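Local structure of glycoside hydrolase family 81 (Clostridium thermocellum, 6FOP) at residues L413-H416 with H417-G421; L450-D453 with I454-D458; D208-V211 with S212-T215; A497-A500 with W501-I504; D642-K646 with A647-H651. The protein degrades beta-1,3-glucans such as laminarin as a family 81 glycoside hydrolase of the clostridial cellulosome, here crystallised as a single-site variant. One frame throughout, in Å; residues are numbered along the deposited sequence.

Interaction 1 (L413-H416 with H417-G421); sequences LNDH and HFHYG
H416 and Y420, one helical turn apart, lie side by side and point the same way at the start of helix 416-433. Both carry CG anti to the carbonyl carbon (chi1 -73° and -60°), which places the rings alongside each other. Their planes are inclined by 42°, an oblique pairing with centroids 5.1 Å apart: Y420 OH sits over one face of the imidazole towards its rim, and H416 CB rests 4.0 Å from Y420 CE2 over the phenol face. This is the fully buried side of the contact. The polar ends are satisfied beyond the segments, H416 ND1 by D453, H416 NE2 by S409 O and Y420 OH by L400 O, which should restrict both side chains. Underneath, Y420 N donates to H416 O at 2.8 Å and H419 N to D415 O at 3.1 Å.

The other flank is partly exposed. There D415 sets its carboxylate beside the F418 ring, with D415 CG 3.6 Å from F418 CD2. Its OD2 is hydrogen-bonded to a methylpentanediol molecule, probably from the crystallisation liquor. D415 stands at the N-cap position but its carboxylate makes no capping bond. The junction opens helix 416-433, which packs on 440-455 and 494-511 in a helical domain consistent with the family's (α/α)6 barrel.

Interaction 2 (L450-D453 with I454-D458); sequences LIKD and IANWD
K452, N456 and W457 form a local cation-pi and hydrogen-bond cluster where helix 440-455 gives way to the following loop, in the helical C-terminal domain. The lysine runs out across the indole: CG lies 3.7 Å from W457 CZ3, and CE is 3.7 Å from W457 CH2. A bend at its last torsion (chi4 -78°) then turns the ammonium over the face of the six-membered ring, with NZ 4.2 Å from the centroid and 19° off the normal. At the indole rim, near the ring plane, I451 CG2 touches W457 CZ3 at 3.9 Å; helix 514-534 adds further apolar cover through I516 and L519.

N456 ties the loop back to the same lysine. Its OD1 accepts from K452 NZ at 3.1 Å and from D458 N, the latter closing an Asx turn. The two donors approach from opposite faces of the amide plane, while ND2 is occupied by F464 O. D458 OD2 is linked to the ammonium through a water, which lies 2.8 Å from K452 NZ and 2.7 Å from the carboxylate oxygen.

Beyond the segments K452 NZ also forms a salt bridge with D461. Indole face, amide oxygen, water and the D461 carboxylate thus share one ammonium, a setting that would be expected to favour its protonated form.

Interaction 3 (D208-V211 with S212-T215); sequences DNTV and STLT
An N-terminal helix cap backed by an Asx turn joins T210 and D208 to T213 where helix 211-220 begins, just after strand 200-206 of the antiparallel eight-stranded sheet. T210 is the N-cap residue: its OG1 accepts from T213 N at 3.2 Å. With chi1 at 70°, OG1 sits between the backbone N and the carbonyl carbon of its own residue, facing the first turn of the helix. The same hydroxyl donates to D208 OD1 at 2.7 Å, coming from above the carboxylate plane.

D208 reaches over the cap and meets T213 from the opposite direction. Its OD1 takes T210 N on the anti lone pair at 2.8 Å, which closes the Asx turn, while OD2 receives the T213 hydroxyl on its syn lone pair, OG1 lying 2.7 Å away. Each carboxylate oxygen therefore has a distinct task, one folding the loop and the other gripping the helix. Three bonds from T210 and T213 together fix the rotation of the carboxylate.

L214 N continues the helix by bonding T210 O, and the L214 side chain packs on Y155 and F175 of the sheet, whereas V211 and T215 lie exposed. There V211 O accepts twice: from T215 N at 2.9 Å, and from T215 OG1 at 2.8 Å, the hydroxyl approaching 40° out of the carbonyl plane.

Interaction 4 (A497-A500 with W501-I504); sequences AINA and WQAI
With CG of N499 trans to the backbone nitrogen (chi1 -176°) and that of Q502 tucked between backbone N and carbonyl carbon (chi1 70°), the two side chains converge on the same flank of helix 494-511. A second bend, at chi2 of Q502, folds its amide back along the helix, so that Q502 NE2 donates to N499 OD1 at 3.2 Å. The amide planes are only 20° apart, yet the donor stands well above the carbonyl plane of N499, off any lone pair. The same NE2 makes a weak, longer bond of 3.4 Å to N499 O, a carbonyl that also accepts the backbone bond from A503 N.

This helix is one of those packed together in the helical C-terminal domain, consistent with the (α/α)6 barrel of the family, and all eight residues here are buried. H425 of helix 416-433 touches Q502, and I454 of helix 440-455 packs against A500.

W501 occupies a different flank. Its indole is laid over the preceding turn, so A497 O lies over one face, 3.3 Å above the ring plane and offset towards the rim. A497 O still accepts from W501 N at 3.2 Å. A500 CB meets the benzene part of the indole, 3.7 Å from W501 CE3. The pyrrole nitrogen is spent elsewhere, W501 NE1 donating to E527 of helix 514-534.

Interaction 5 (D642-K646 with A647-H651); sequences DGESK and AHTYH
The E644 carboxylate and the H648 imidazole lie almost in one plane, 9° apart, although the two side chains cross at about a right angle, beside the N-cap of helix 646-659. H648 ND1 donates edge-on to E644 OE1 at 2.9 Å, nearly within the ring plane and onto the syn lone pair, with a further weak bond to OE2 of the same carboxylate. That coplanar setting suits a histidine-carboxylate hydrogen bond and limits rotation of the ring. An ionised carboxylate here would probably raise the proton affinity of the imidazole.

S645 is the capping residue. Its hydroxyl, held between backbone N and carbonyl carbon (chi1 65°), turns towards the first turn of the helix and accepts from H648 N at 3.0 Å. Thus both the backbone and the ring nitrogen ND1 of H648 are claimed by neighbouring residues of the incoming loop. Helix 615-622 covers E644 through I617 and M620, while helix 339-359 touches H648 through C351.

T649 N donates to S645 O at 2.9 Å, beginning the regular helical bonds. E644 OE1 also accepts from the next backbone nitrogen, S645 N, at 3.0 Å, on the anti side and 26° out of the carboxylate plane.

Overall arrangement
Interactions 1, 2 and 4 belong to one buried cluster of the C-terminal domain, where helices 416-433, 440-455 and 494-511 pack together, the centres of the three interactions 11 to 12 Å apart. H416 and D453 join the first two by a probable hydrogen bond, whereas I454 and W501 join interactions 2 and 4 by apolar contact. Interaction 5 shares this domain but stands about 9 Å from interaction 4 between nearest atoms. Interaction 3 is remote and partly exposed, beside a beta-sheet. In interactions 3 and 5 a hydroxyl caps the helix next to an acid: D208 accepts from the capping hydroxyl, E644 from the cap's backbone N and a histidine. Interaction 1 lacks a side-chain cap, interaction 2 closes a helix with a lysine over an indole, and interaction 4 lies along one.

Interaction 1 (L413-H416 with H417-G421)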
loop_
_atom_site.group_PDB
_atom_site.type_symbol
_atom_site.label_atom_id
_atom_site.label_comp_id
_atom_site.label_asym_id
_atom_site.label_seq_id
_atom_site.Cartn_x
_atom_site.Cartn_y
_atom_site.Cartn_z
ATOM N N LEU A 413 4.593 9.372 -12.298
ATOM C CA LEU A 413 3.585 8.374 -11.952
ATOM C C LEU A 413 3.350 8.296 -10.457
ATOM O O LEU A 413 3.055 7.236 -9.876
ATOM C CB LEU A 413 3.890 7.006 -12.598
ATOM C CG LEU A 413 3.836 7.031 -14.117
ATOM C CD1 LEU A 413 4.086 5.632 -14.654
ATOM C CD2 LEU A 413 2.558 7.634 -14.720
ATOM N N ASN A 414 3.417 9.460 -9.806
ATOM C CA ASN A 414 3.114 9.501 -8.375
ATOM C C ASN A 414 1.607 9.416 -8.092
ATOM O O ASN A 414 0.801 9.971 -8.834
ATOM C CB ASN A 414 3.588 10.797 -7.733
ATOM C CG ASN A 414 5.094 10.965 -7.719
ATOM O OD1 ASN A 414 5.860 10.002 -7.749
ATOM N ND2 ASN A 414 5.525 12.226 -7.700
ATOM N N ASP A 415 1.248 8.723 -7.018
ATOM C CA ASP A 415 0.006 9.045 -6.313
ATOM C C ASP A 415 -1.293 8.706 -7.047
ATOM O O ASP A 415 -2.344 9.260 -6.701
ATOM C CB ASP A 415 -0.059 10.540 -5.926
ATOM C CG ASP A 415 1.081 11.003 -5.030
ATOM O OD1 ASP A 415 1.897 10.176 -4.620
ATOM O OD2 ASP A 415 1.161 12.227 -4.763
ATOM N N HIS A 416 -1.297 7.806 -8.024
ATOM C CA HIS A 416 -2.556 7.617 -8.739
ATOM C C HIS A 416 -3.665 7.102 -7.822
ATOM O O HIS A 416 -4.846 7.407 -8.040
ATOM C CB HIS A 416 -2.412 6.693 -9.947
ATOM C CG HIS A 416 -1.695 7.327 -11.097
ATOM N ND1 HIS A 416 -1.726 6.799 -12.370
ATOM C CD2 HIS A 416 -0.916 8.429 -11.169
ATOM C CE1 HIS A 416 -1.023 7.571 -13.185
ATOM N NE2 HIS A 416 -0.513 8.562 -12.477
ATOM N N HIS A 417 -3.311 6.261 -6.863
ATOM C CA HIS A 417 -4.307 5.769 -5.905
ATOM C C HIS A 417 -4.933 6.909 -5.093
ATOM O O HIS A 417 -6.160 6.923 -4.902
ATOM C CB HIS A 417 -3.750 4.617 -5.030
ATOM C CG HIS A 417 -2.579 4.981 -4.155
ATOM N ND1 HIS A 417 -1.664 5.956 -4.469
ATOM C CD2 HIS A 417 -2.186 4.470 -2.972
ATOM C CE1 HIS A 417 -0.755 6.026 -3.512
ATOM N NE2 HIS A 417 -1.050 5.132 -2.592
ATOM N N PHE A 418 -4.109 7.874 -4.660
ATOM C CA PHE A 418 -4.630 9.009 -3.896
ATOM C C PHE A 418 -5.601 9.806 -4.773
ATOM O O PHE A 418 -6.689 10.202 -4.315
ATOM C CB PHE A 418 -3.510 9.959 -3.481
ATOM C CG PHE A 418 -2.445 9.357 -2.584
ATOM C CD1 PHE A 418 -2.677 8.261 -1.777
ATOM C CD2 PHE A 418 -1.213 9.990 -2.504
ATOM C CE1 PHE A 418 -1.702 7.818 -0.896
ATOM C CE2 PHE A 418 -0.231 9.522 -1.664
ATOM C CZ PHE A 418 -0.486 8.439 -0.857
ATOM N N HIS A 419 -5.201 10.120 -5.999
ATOM C CA HIS A 419 -6.039 10.959 -6.845
ATOM C C HIS A 419 -7.315 10.222 -7.218
ATOM O O HIS A 419 -8.435 10.744 -7.091
ATOM C CB HIS A 419 -5.353 11.329 -8.153
ATOM C CG HIS A 419 -4.200 12.269 -8.072
ATOM N ND1 HIS A 419 -3.191 12.231 -7.138
ATOM C CD2 HIS A 419 -3.859 13.244 -8.942
ATOM C CE1 HIS A 419 -2.289 13.156 -7.440
ATOM N NE2 HIS A 419 -2.674 13.775 -8.526
ATOM N N TYR A 420 -7.155 9.020 -7.752
ATOM C CA TYR A 420 -8.286 8.326 -8.342
ATOM C C TYR A 420 -9.235 7.751 -7.292
ATOM O O TYR A 420 -10.395 7.527 -7.593
ATOM C CB TYR A 420 -7.823 7.258 -9.310
ATOM C CG TYR A 420 -7.001 7.754 -10.487
ATOM C CD1 TYR A 420 -6.831 9.085 -10.771
ATOM C CD2 TYR A 420 -6.337 6.833 -11.298
ATOM C CE1 TYR A 420 -6.053 9.516 -11.824
ATOM C CE2 TYR A 420 -5.554 7.243 -12.334
ATOM C CZ TYR A 420 -5.388 8.582 -12.596
ATOM O OH TYR A 420 -4.607 9.031 -13.617
ATOM N N GLY A 421 -8.773 7.518 -6.077
ATOM C CA GLY A 421 -9.647 7.040 -5.018
ATOM C C GLY A 421 -10.854 7.955 -4.807
ATOM O O GLY A 421 -11.955 7.475 -4.566
#

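Interaction 2 (L450-D453 with I454-D458)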
loop_
_atom_site.group_PDB
_atom_site.type_symbol
_atom_site.label_atom_id
_atom_site.label_comp_id
_atom_site.label_asym_id
_atom_site.label_seq_id
_atom_site.Cartn_x
_atom_site.Cartn_y
_atom_site.Cartn_z
ATOM N N LEU A 450 -10.028 3.231 -14.273
ATOM C CA LEU A 450 -9.334 3.882 -13.140
ATOM C C LEU A 450 -8.967 2.843 -12.092
ATOM O O LEU A 450 -7.859 2.887 -11.539
ATOM C CB LEU A 450 -10.165 5.010 -12.481
ATOM C CG LEU A 450 -10.021 6.382 -13.110
ATOM C CD1 LEU A 450 -10.506 6.452 -14.529
ATOM C CD2 LEU A 450 -10.732 7.425 -12.241
ATOM N N ILE A 451 -9.878 1.910 -11.811
ATOM C CA ILE A 451 -9.567 0.829 -10.877
ATOM C C ILE A 451 -8.353 0.024 -11.382
ATOM O O ILE A 451 -7.426 -0.253 -10.608
ATOM C CB ILE A 451 -10.762 -0.118 -10.625
ATOM C CG1 ILE A 451 -11.952 0.678 -10.050
ATOM C CG2 ILE A 451 -10.348 -1.270 -9.688
ATOM C CD1 ILE A 451 -13.203 -0.145 -9.844
ATOM N N LYS A 452 -8.352 -0.314 -12.667
ATOM C CA LYS A 452 -7.258 -1.082 -13.244
ATOM C C LYS A 452 -5.963 -0.311 -13.252
ATOM O O LYS A 452 -4.890 -0.917 -13.074
ATOM C CB LYS A 452 -7.583 -1.624 -14.650
ATOM C CG LYS A 452 -8.591 -2.734 -14.639
ATOM C CD LYS A 452 -8.970 -3.151 -16.052
ATOM C CE LYS A 452 -9.676 -4.492 -16.067
ATOM N NZ LYS A 452 -8.717 -5.607 -15.916
ATOM N N ASP A 453 -5.982 1.002 -13.454
ATOM C CA ASP A 453 -4.733 1.721 -13.394
ATOM C C ASP A 453 -4.065 1.582 -12.018
ATOM O O ASP A 453 -2.852 1.399 -11.951
ATOM C CB ASP A 453 -4.898 3.204 -13.735
ATOM C CG ASP A 453 -3.571 3.941 -13.713
ATOM O OD1 ASP A 453 -2.741 3.725 -14.647
ATOM O OD2 ASP A 453 -3.346 4.705 -12.753
ATOM N N ILE A 454 -4.842 1.660 -10.924
ATOM C CA ILE A 454 -4.247 1.661 -9.591
ATOM C C ILE A 454 -4.178 0.299 -8.926
ATOM O O ILE A 454 -3.344 0.103 -8.042
ATOM C CB ILE A 454 -4.947 2.655 -8.654
ATOM C CG1 ILE A 454 -6.405 2.251 -8.320
ATOM C CG2 ILE A 454 -4.851 4.056 -9.265
ATOM C CD1 ILE A 454 -7.071 3.173 -7.306
ATOM N N ALA A 455 -4.996 -0.642 -9.386
ATOM C CA ALA A 455 -5.261 -1.900 -8.683
ATOM C C ALA A 455 -5.787 -2.984 -9.640
ATOM O O ALA A 455 -6.706 -3.706 -9.318
ATOM C CB ALA A 455 -6.212 -1.675 -7.523
ATOM N N ASN A 456 -5.125 -3.135 -10.792
ATOM C CA ASN A 456 -5.529 -4.175 -11.738
ATOM C C ASN A 456 -5.358 -5.559 -11.061
ATOM O O ASN A 456 -4.285 -5.875 -10.534
ATOM C CB ASN A 456 -4.716 -4.109 -13.020
ATOM C CG ASN A 456 -5.165 -5.113 -14.059
ATOM O OD1 ASN A 456 -6.288 -5.630 -14.027
ATOM N ND2 ASN A 456 -4.253 -5.449 -14.958
ATOM N N TRP A 457 -6.400 -6.356 -11.106
ATOM C CA TRP A 457 -6.476 -7.697 -10.495
ATOM C C TRP A 457 -6.263 -8.818 -11.528
ATOM O O TRP A 457 -6.177 -9.979 -11.143
ATOM C CB TRP A 457 -7.851 -7.881 -9.831
ATOM C CG TRP A 457 -8.976 -7.858 -10.828
ATOM C CD1 TRP A 457 -9.518 -8.932 -11.450
ATOM C CD2 TRP A 457 -9.632 -6.712 -11.359
ATOM N NE1 TRP A 457 -10.495 -8.548 -12.315
ATOM C CE2 TRP A 457 -10.587 -7.181 -12.291
ATOM C CE3 TRP A 457 -9.538 -5.326 -11.120
ATOM C CZ2 TRP A 457 -11.423 -6.318 -12.995
ATOM C CZ3 TRP A 457 -10.350 -4.481 -11.834
ATOM C CH2 TRP A 457 -11.289 -4.979 -12.752
ATOM N N ASP A 458 -6.266 -8.471 -12.813
ATOM C CA ASP A 458 -6.293 -9.455 -13.894
ATOM C C ASP A 458 -4.905 -9.513 -14.549
ATOM O O ASP A 458 -4.508 -8.620 -15.313
ATOM C CB ASP A 458 -7.358 -9.076 -14.904
ATOM C CG ASP A 458 -7.473 -10.082 -16.042
ATOM O OD1 ASP A 458 -6.650 -11.031 -16.151
ATOM O OD2 ASP A 458 -8.413 -9.938 -16.845
HETATM O O HOH W 1 -2.610 -1.675 -11.424
HETATM O O HOH W 2 -10.158 -7.933 -16.406
#

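Interaction 3 (D208-V211 with S212-T215)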
loop_
_atom_site.group_PDB
_atom_site.type_symbol
_atom_site.label_atom_id
_atom_site.label_comp_id
_atom_site.label_asym_id
_atom_site.label_seq_id
_atom_site.Cartn_x
_atom_site.Cartn_y
_atom_site.Cartn_z
ATOM N N ASP A 208 23.237 -15.669 12.667
ATOM C CA ASP A 208 24.324 -15.931 13.619
ATOM C C ASP A 208 25.503 -16.500 12.839
ATOM O O ASP A 208 25.387 -16.717 11.640
ATOM C CB ASP A 208 23.851 -16.878 14.756
ATOM C CG ASP A 208 23.447 -18.245 14.264
ATOM O OD1 ASP A 208 24.323 -18.948 13.739
ATOM O OD2 ASP A 208 22.242 -18.612 14.374
ATOM N N ASN A 209 26.628 -16.731 13.517
ATOM C CA ASN A 209 27.828 -17.283 12.886
ATOM C C ASN A 209 28.096 -18.727 13.263
ATOM O O ASN A 209 29.235 -19.157 13.172
ATOM C CB ASN A 209 29.059 -16.421 13.176
ATOM C CG ASN A 209 29.469 -16.398 14.650
ATOM O OD1 ASN A 209 28.807 -16.953 15.538
ATOM N ND2 ASN A 209 30.616 -15.774 14.907
ATOM N N THR A 210 27.061 -19.491 13.611
ATOM C CA THR A 210 27.271 -20.890 13.928
ATOM C C THR A 210 27.267 -21.737 12.654
ATOM O O THR A 210 26.576 -21.444 11.669
ATOM C CB THR A 210 26.222 -21.437 14.916
ATOM O OG1 THR A 210 24.926 -21.544 14.298
ATOM C CG2 THR A 210 26.159 -20.563 16.169
ATOM N N VAL A 211 28.016 -22.842 12.730
ATOM C CA VAL A 211 28.066 -23.773 11.608
ATOM C C VAL A 211 26.718 -24.454 11.431
ATOM O O VAL A 211 26.310 -24.695 10.324
ATOM C CB VAL A 211 29.217 -24.786 11.803
ATOM C CG1 VAL A 211 29.196 -25.854 10.718
ATOM C CG2 VAL A 211 30.541 -24.042 11.796
ATOM N N SER A 212 26.021 -24.743 12.519
ATOM C CA SER A 212 24.691 -25.337 12.436
ATOM C C SER A 212 23.705 -24.472 11.605
ATOM O O SER A 212 23.004 -24.974 10.734
ATOM C CB SER A 212 24.126 -25.585 13.842
ATOM O OG SER A 212 22.817 -26.114 13.722
ATOM N N THR A 213 23.702 -23.168 11.867
ATOM C CA THR A 213 22.879 -22.252 11.107
ATOM C C THR A 213 23.296 -22.196 9.655
ATOM O O THR A 213 22.443 -22.285 8.762
ATOM C CB THR A 213 22.877 -20.877 11.761
ATOM O OG1 THR A 213 22.270 -21.007 13.055
ATOM C CG2 THR A 213 22.119 -19.841 10.919
ATOM N N LEU A 214 24.592 -22.103 9.405
ATOM C CA LEU A 214 25.089 -22.059 8.031
ATOM C C LEU A 214 24.685 -23.310 7.266
ATOM O O LEU A 214 24.293 -23.224 6.107
ATOM C CB LEU A 214 26.598 -21.897 8.039
ATOM C CG LEU A 214 27.288 -21.843 6.681
ATOM C CD1 LEU A 214 26.829 -20.637 5.861
ATOM C CD2 LEU A 214 28.795 -21.803 6.888
ATOM N N THR A 215 24.735 -24.468 7.928
ATOM C CA THR A 215 24.352 -25.732 7.290
ATOM C C THR A 215 22.883 -25.694 6.872
ATOM O O THR A 215 22.526 -26.144 5.790
ATOM C CB THR A 215 24.602 -26.908 8.257
ATOM O OG1 THR A 215 25.991 -26.933 8.626
ATOM C CG2 THR A 215 24.238 -28.208 7.636
#

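Interaction 4 (A497-A500 with W501-I504)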
loop_
_atom_site.group_PDB
_atom_site.type_symbol
_atom_site.label_atom_id
_atom_site.label_comp_id
_atom_site.label_asym_id
_atom_site.label_seq_id
_atom_site.Cartn_x
_atom_site.Cartn_y
_atom_site.Cartn_z
ATOM N N ALA A 497 -4.760 6.127 0.579
ATOM C CA ALA A 497 -4.722 4.809 -0.060
ATOM C C ALA A 497 -6.009 4.050 0.316
ATOM O O ALA A 497 -6.722 3.509 -0.537
ATOM C CB ALA A 497 -3.488 4.040 0.400
ATOM N N ILE A 498 -6.338 4.059 1.601
ATOM C CA ILE A 498 -7.524 3.358 2.099
ATOM C C ILE A 498 -8.825 3.932 1.534
ATOM O O ILE A 498 -9.778 3.180 1.300
ATOM C CB ILE A 498 -7.489 3.296 3.643
ATOM C CG1 ILE A 498 -6.413 2.284 4.095
ATOM C CG2 ILE A 498 -8.852 2.989 4.252
ATOM C CD1 ILE A 498 -5.947 2.488 5.529
ATOM N N ASN A 499 -8.850 5.238 1.261
ATOM C CA ASN A 499 -10.003 5.838 0.594
ATOM C C ASN A 499 -10.250 5.181 -0.756
ATOM O O ASN A 499 -11.410 4.918 -1.135
ATOM C CB ASN A 499 -9.755 7.322 0.400
ATOM C CG ASN A 499 -10.936 8.056 -0.210
ATOM O OD1 ASN A 499 -12.076 7.942 0.262
ATOM N ND2 ASN A 499 -10.662 8.837 -1.240
ATOM N N ALA A 500 -9.181 4.928 -1.523
ATOM C CA ALA A 500 -9.371 4.244 -2.808
ATOM C C ALA A 500 -9.915 2.837 -2.596
ATOM O O ALA A 500 -10.797 2.371 -3.322
ATOM C CB ALA A 500 -8.077 4.194 -3.587
ATOM N N TRP A 501 -9.393 2.138 -1.601
ATOM C CA TRP A 501 -9.780 0.762 -1.393
ATOM C C TRP A 501 -11.215 0.619 -0.936
ATOM O O TRP A 501 -11.965 -0.230 -1.465
ATOM C CB TRP A 501 -8.825 0.056 -0.441
ATOM C CG TRP A 501 -7.372 0.154 -0.785
ATOM C CD1 TRP A 501 -6.368 0.073 0.110
ATOM C CD2 TRP A 501 -6.738 0.396 -2.074
ATOM N NE1 TRP A 501 -5.152 0.173 -0.518
ATOM C CE2 TRP A 501 -5.339 0.391 -1.851
ATOM C CE3 TRP A 501 -7.202 0.611 -3.373
ATOM C CZ2 TRP A 501 -4.415 0.586 -2.880
ATOM C CZ3 TRP A 501 -6.272 0.800 -4.403
ATOM C CH2 TRP A 501 -4.897 0.777 -4.148
ATOM N N GLN A 502 -11.639 1.484 -0.016
ATOM C CA GLN A 502 -13.066 1.471 0.392
ATOM C C GLN A 502 -13.986 1.791 -0.767
ATOM O O GLN A 502 -15.058 1.215 -0.892
ATOM C CB GLN A 502 -13.320 2.344 1.624
ATOM C CG GLN A 502 -13.204 3.854 1.413
ATOM C CD GLN A 502 -14.492 4.521 1.018
ATOM O OE1 GLN A 502 -15.581 4.074 1.368
ATOM N NE2 GLN A 502 -14.357 5.640 0.318
ATOM N N ALA A 503 -13.568 2.726 -1.614
ATOM C CA ALA A 503 -14.371 3.046 -2.782
ATOM C C ALA A 503 -14.526 1.842 -3.706
ATOM O O ALA A 503 -15.590 1.652 -4.293
ATOM C CB ALA A 503 -13.763 4.215 -3.546
ATOM N N ILE A 504 -13.454 1.049 -3.874
ATOM C CA ILE A 504 -13.520 -0.178 -4.674
ATOM C C ILE A 504 -14.503 -1.189 -4.070
ATOM O O ILE A 504 -15.294 -1.821 -4.793
ATOM C CB ILE A 504 -12.115 -0.768 -4.864
ATOM C CG1 ILE A 504 -11.287 0.147 -5.772
ATOM C CG2 ILE A 504 -12.194 -2.139 -5.501
ATOM C CD1 ILE A 504 -9.849 -0.273 -5.934
#

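Interaction 5 (D642-K646 with A647-H651)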
loop_
_atom_site.group_PDB
_atom_site.type_symbol
_atom_site.label_atom_id
_atom_site.label_comp_id
_atom_site.label_asym_id
_atom_site.label_seq_id
_atom_site.Cartn_x
_atom_site.Cartn_y
_atom_site.Cartn_z
ATOM N N ASP A 642 -9.967 21.578 3.238
ATOM C CA ASP A 642 -10.578 21.705 1.917
ATOM C C ASP A 642 -11.385 20.495 1.398
ATOM O O ASP A 642 -12.295 20.663 0.573
ATOM C CB ASP A 642 -9.500 22.050 0.881
ATOM C CG ASP A 642 -8.821 23.390 1.152
ATOM O OD1 ASP A 642 -9.461 24.439 1.041
ATOM O OD2 ASP A 642 -7.612 23.393 1.473
ATOM N N GLY A 643 -11.060 19.293 1.872
ATOM C CA GLY A 643 -11.796 18.114 1.513
ATOM C C GLY A 643 -12.971 17.774 2.422
ATOM O O GLY A 643 -13.649 16.769 2.196
ATOM N N GLU A 644 -13.195 18.602 3.443
ATOM C CA GLU A 644 -14.212 18.358 4.457
ATOM C C GLU A 644 -15.341 19.411 4.355
ATOM O O GLU A 644 -15.218 20.411 3.658
ATOM C CB GLU A 644 -13.577 18.476 5.845
ATOM C CG GLU A 644 -13.327 17.186 6.521
ATOM C CD GLU A 644 -14.544 16.261 6.634
ATOM O OE1 GLU A 644 -15.750 16.640 6.628
ATOM O OE2 GLU A 644 -14.272 15.092 6.748
ATOM N N SER A 645 -16.427 19.134 5.070
ATOM C CA SER A 645 -17.525 20.092 5.187
ATOM C C SER A 645 -17.980 20.146 6.626
ATOM O O SER A 645 -17.896 19.161 7.356
ATOM C CB SER A 645 -18.694 19.696 4.271
ATOM O OG SER A 645 -19.316 18.477 4.622
ATOM N N LYS A 646 -18.548 21.288 7.016
ATOM C CA LYS A 646 -19.155 21.384 8.329
ATOM C C LYS A 646 -20.228 20.302 8.505
ATOM O O LYS A 646 -20.323 19.674 9.563
ATOM C CB LYS A 646 -19.796 22.758 8.554
ATOM C CG LYS A 646 -18.792 23.902 8.523
ATOM C CD LYS A 646 -19.404 25.262 8.784
ATOM C CE LYS A 646 -18.362 26.327 8.527
ATOM N NZ LYS A 646 -18.759 27.679 9.008
ATOM N N ALA A 647 -21.048 20.097 7.464
ATOM C CA ALA A 647 -22.119 19.113 7.565
ATOM C C ALA A 647 -21.555 17.727 7.866
ATOM O O ALA A 647 -22.013 17.040 8.776
ATOM C CB ALA A 647 -22.924 19.080 6.285
ATOM N N HIS A 648 -20.558 17.299 7.092
ATOM C CA HIS A 648 -20.027 15.939 7.278
ATOM C C HIS A 648 -19.288 15.787 8.620
ATOM O O HIS A 648 -19.464 14.770 9.308
ATOM C CB HIS A 648 -19.116 15.595 6.113
ATOM C CG HIS A 648 -18.464 14.260 6.218
ATOM N ND1 HIS A 648 -17.111 14.129 6.415
ATOM C CD2 HIS A 648 -18.972 13.009 6.234
ATOM C CE1 HIS A 648 -16.804 12.851 6.465
ATOM N NE2 HIS A 648 -17.907 12.148 6.358
ATOM N N THR A 649 -18.506 16.806 8.996
ATOM C CA THR A 649 -17.772 16.776 10.274
ATOM C C THR A 649 -18.727 16.676 11.443
ATOM O O THR A 649 -18.562 15.822 12.322
ATOM C CB THR A 649 -16.882 18.023 10.398
ATOM O OG1 THR A 649 -15.851 17.962 9.395
ATOM C CG2 THR A 649 -16.278 18.161 11.773
ATOM N N TYR A 650 -19.754 17.531 11.434
ATOM C CA TYR A 650 -20.642 17.531 12.564
ATOM C C TYR A 650 -21.568 16.322 12.604
ATOM O O TYR A 650 -21.852 15.804 13.679
ATOM C CB TYR A 650 -21.404 18.824 12.605
ATOM C CG TYR A 650 -21.961 19.147 13.947
ATOM C CD1 TYR A 650 -21.147 19.186 15.073
ATOM C CD2 TYR A 650 -23.314 19.441 14.098
ATOM C CE1 TYR A 650 -21.668 19.514 16.316
ATOM C CE2 TYR A 650 -23.842 19.801 15.334
ATOM C CZ TYR A 650 -23.013 19.811 16.441
ATOM O OH TYR A 650 -23.481 20.143 17.682
ATOM N N HIS A 651 -21.947 15.812 11.428
ATOM C CA HIS A 651 -22.726 14.565 11.318
ATOM C C HIS A 651 -21.931 13.374 11.864
ATOM O O HIS A 651 -22.474 12.536 12.583
ATOM C CB HIS A 651 -23.103 14.389 9.863
ATOM C CG HIS A 651 -23.918 13.179 9.545
ATOM N ND1 HIS A 651 -23.355 11.988 9.140
ATOM C CD2 HIS A 651 -25.258 13.021 9.413
ATOM C CE1 HIS A 651 -24.308 11.146 8.814
ATOM N NE2 HIS A 651 -25.474 11.751 8.958
#